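Local structure of actin-related protein 8 (4FO0) at residues Q324-S327 against G328-H332; F367-V370 against G371-M374. The protein binds ATP with low basal ATPase activity and serves the INO80 chromatin-remodelling complex as an actin-family subunit that cannot polymerise. All blocks are in the same frame, centred on the assembly; numbering follows the deposited sequence.

Contact 1 of 2, residues Q324-S327 against G328-H332; sequences QDIS and GLQDH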
# COMPACT_ATOMS: atom_id res chain seq x y z
N GLN A 324 -11.55 -8.24 -19.16
CA GLN A 324 -11.56 -8.14 -20.63
C GLN A 324 -12.93 -7.82 -21.19
O GLN A 324 -13.06 -7.15 -22.22
CB GLN A 324 -11.09 -9.44 -21.29
CG GLN A 324 -9.61 -9.60 -21.36
CD GLN A 324 -8.93 -8.57 -22.25
OE1 GLN A 324 -8.11 -7.78 -21.77
NE2 GLN A 324 -9.24 -8.60 -23.54
N ASP A 325 -13.96 -8.31 -20.52
CA ASP A 325 -15.30 -8.29 -21.06
C ASP A 325 -16.02 -6.95 -20.94
O ASP A 325 -17.04 -6.73 -21.59
CB ASP A 325 -16.13 -9.43 -20.47
CG ASP A 325 -15.52 -10.80 -20.77
OD1 ASP A 325 -14.94 -10.97 -21.87
OD2 ASP A 325 -15.59 -11.68 -19.90
N ILE A 326 -15.46 -6.06 -20.13
CA ILE A 326 -15.94 -4.68 -20.05
C ILE A 326 -15.20 -3.89 -21.11
O ILE A 326 -13.99 -3.65 -21.00
CB ILE A 326 -15.64 -4.05 -18.67
CG1 ILE A 326 -16.34 -4.81 -17.55
CG2 ILE A 326 -16.08 -2.60 -18.63
CD1 ILE A 326 -16.07 -4.19 -16.19
N SER A 327 -15.90 -3.47 -22.15
CA SER A 327 -15.23 -2.83 -23.27
C SER A 327 -16.10 -1.76 -23.89
O SER A 327 -17.26 -1.60 -23.51
CB SER A 327 -14.88 -3.87 -24.34
OG SER A 327 -16.06 -4.43 -24.90
N GLY A 328 -15.53 -1.02 -24.84
CA GLY A 328 -16.23 0.08 -25.47
C GLY A 328 -16.11 1.39 -24.72
O GLY A 328 -15.43 1.48 -23.69
N LEU A 329 -16.76 2.42 -25.24
CA LEU A 329 -16.85 3.69 -24.54
C LEU A 329 -18.04 3.62 -23.59
O LEU A 329 -19.11 3.15 -23.98
CB LEU A 329 -17.00 4.84 -25.54
CG LEU A 329 -15.70 5.36 -26.14
CD1 LEU A 329 -15.99 6.16 -27.38
CD2 LEU A 329 -14.93 6.22 -25.14
N GLN A 330 -17.85 4.03 -22.34
CA GLN A 330 -18.94 4.05 -21.37
C GLN A 330 -19.15 5.45 -20.84
O GLN A 330 -18.21 6.25 -20.72
CB GLN A 330 -18.66 3.12 -20.18
CG GLN A 330 -19.46 1.84 -20.17
CD GLN A 330 -18.80 0.74 -20.99
OE1 GLN A 330 -17.97 -0.02 -20.48
NE2 GLN A 330 -19.16 0.64 -22.27
N ASP A 331 -20.39 5.74 -20.50
CA ASP A 331 -20.71 7.02 -19.89
C ASP A 331 -20.63 6.90 -18.38
O ASP A 331 -21.25 6.02 -17.78
CB ASP A 331 -22.07 7.51 -20.37
CG ASP A 331 -22.00 8.09 -21.77
OD1 ASP A 331 -21.03 8.82 -22.06
OD2 ASP A 331 -22.91 7.81 -22.58
N HIS A 332 -19.80 7.76 -17.79
CA HIS A 332 -19.58 7.77 -16.35
C HIS A 332 -19.82 9.16 -15.75
O HIS A 332 -19.83 10.17 -16.46
CB HIS A 332 -18.14 7.35 -16.03
CG HIS A 332 -17.78 5.98 -16.51
ND1 HIS A 332 -18.16 4.84 -15.84
CD2 HIS A 332 -17.06 5.57 -17.59
CE1 HIS A 332 -17.69 3.78 -16.49
NE2 HIS A 332 -17.03 4.20 -17.55
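The side-chain amide of Q330 turns back along the chain and gives one N-H to the backbone carbonyl of S327, with Q330 NE2 to S327 O at 3.2 Å. The N-H...O angle is 157°. The acceptor lies almost in the Q330 amide plane, whereas the donor is tilted 33° from the carbonyl plane of S327, so the bond is nearly coplanar with the amide but skewed to the peptide. A bend at chi2 folds the glutamine chain and brings its end back to a carbonyl three residues earlier. With the amide so placed, Q330 OE1 lies 3.7 Å from I326 CG2. The two side chains meet at about a right angle, and CG2 points there because it stands anti to the backbone N. Shortening Q330 to an alanine removes the amide and would probably leave the S327 carbonyl without this donor and take OE1 away from I326 CG2. Between the partners sits G328, with positive phi, where a side chain would press on the carbonyl O of S327. R97 NH1 is hydrogen-bonded to I326 O, and K354 of helix 353-359 touches Q330. Q330 pairs through its backbone with L350 of strand 343-350, as the first residue of strand 330-336; this loop-to-strand junction thus leads from the loop after helix 306-319 into an outer strand of a three-stranded antiparallel sheet in this actin-family fold.

Contact 2 of 2, residues F367-V370 against G371-M374; sequences FGIV and GQKM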
# COMPACT_ATOMS: atom_id res chain seq x y z
N PHE A 367 4.99 3.24 -16.55
CA PHE A 367 5.08 4.32 -15.57
C PHE A 367 6.05 5.40 -15.96
O PHE A 367 5.97 6.52 -15.46
CB PHE A 367 5.41 3.77 -14.17
CG PHE A 367 4.31 2.94 -13.60
CD1 PHE A 367 2.98 3.28 -13.84
CD2 PHE A 367 4.58 1.80 -12.89
CE1 PHE A 367 1.95 2.51 -13.33
CE2 PHE A 367 3.55 1.02 -12.38
CZ PHE A 367 2.24 1.37 -12.59
N GLY A 368 6.96 5.07 -16.88
CA GLY A 368 7.95 5.99 -17.39
C GLY A 368 8.96 6.45 -16.36
O GLY A 368 9.47 7.56 -16.44
N ILE A 369 9.25 5.60 -15.38
CA ILE A 369 10.23 5.93 -14.35
C ILE A 369 11.62 5.58 -14.83
O ILE A 369 11.89 4.44 -15.22
CB ILE A 369 9.93 5.21 -13.01
CG1 ILE A 369 8.53 5.59 -12.51
CG2 ILE A 369 10.96 5.58 -11.97
CD1 ILE A 369 7.92 4.55 -11.56
N VAL A 370 12.51 6.56 -14.83
CA VAL A 370 13.84 6.38 -15.40
C VAL A 370 14.92 6.73 -14.39
O VAL A 370 14.87 7.77 -13.73
CB VAL A 370 14.02 7.24 -16.66
CG1 VAL A 370 15.41 7.08 -17.22
CG2 VAL A 370 12.99 6.86 -17.71
N GLY A 371 15.90 5.83 -14.27
CA GLY A 371 17.06 6.10 -13.45
C GLY A 371 16.92 5.79 -11.97
O GLY A 371 17.67 6.31 -11.16
N GLN A 372 15.97 4.93 -11.62
CA GLN A 372 15.77 4.58 -10.21
C GLN A 372 15.91 3.09 -10.00
O GLN A 372 15.67 2.29 -10.90
CB GLN A 372 14.39 5.02 -9.76
CG GLN A 372 13.98 6.31 -10.38
CD GLN A 372 14.74 7.47 -9.80
OE1 GLN A 372 14.84 7.60 -8.58
NE2 GLN A 372 15.31 8.31 -10.67
N LYS A 373 16.31 2.73 -8.78
CA LYS A 373 16.29 1.34 -8.36
C LYS A 373 14.82 0.95 -8.24
O LYS A 373 14.06 1.56 -7.49
CB LYS A 373 17.02 1.19 -7.02
CG LYS A 373 17.19 -0.25 -6.54
CD LYS A 373 17.81 -0.28 -5.15
CE LYS A 373 17.79 -1.66 -4.53
NZ LYS A 373 18.40 -2.67 -5.42
N MET A 374 14.41 -0.06 -9.00
CA MET A 374 13.01 -0.43 -9.10
C MET A 374 12.72 -1.78 -8.45
O MET A 374 11.61 -2.05 -8.02
CB MET A 374 12.60 -0.46 -10.56
CG MET A 374 12.54 0.92 -11.15
SD MET A 374 11.10 1.76 -10.46
CE MET A 374 11.76 3.42 -10.34
O HOH W 1 14.11 3.48 -13.35
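Q372 reaches back over G371 to the carbonyl of V370, its NE2 lying 3.1 Å from V370 O. The N-H...O angle is nearly straight at 176°. The carbonyl oxygen sits in the plane of the glutamine amide, while the donor stands 33° off the plane of the V370 carbonyl. The first torsion of Q372 sets CG beside the backbone N and anti to the carbonyl carbon, and there Q372 CG packs on I369 CG2 at 3.5 Å, the two side chains crossing at about a right angle; the bend at chi2 then carries the amide to V370 O. M374 comes to the same branch of I369, with M374 SD 4.1 Å from I369 CG2; the terminal methyl is placed doubtfully. Water 1 lies 3.1 Å from I369 O, to which it probably donates, and accepts from Q372 N at 2.9 Å. G371 has positive phi, where a side chain would press on V370 O; here the chain bends. This loop joins helix 353-359 to strand 375-377, the latter an outermost strand of a six-stranded mixed sheet in the actin-type nucleotide-binding fold. Farther out, V370 is tied through its backbone to G65 and leans on S71 and Q74 of helix 71-88. I369 rests on R63 and on D282 of helix 280-293, and backbone bonds from M374 to A277 and E474 fix the far end of the loop.

Both contacts are local, and in each a glutamine amide reaches back to a backbone carbonyl past a glycine of positive phi: three residues back in contact 1, two in contact 2. Their settings differ. Contact 1 is at the surface, its centre about 27 Å from the centre of the chain, with no buried residue among those that touch; the centre of contact 2 is about 18 Å from the centre of the chain, and it includes the buried I369 and M374. Contact 2 adds apolar packing on I369 and a water between backbone atoms. Helix 353-359 relates the two, flanking Q330 in contact 1 and preceding the loop of contact 2, although their nearest atoms are about 17 Å apart.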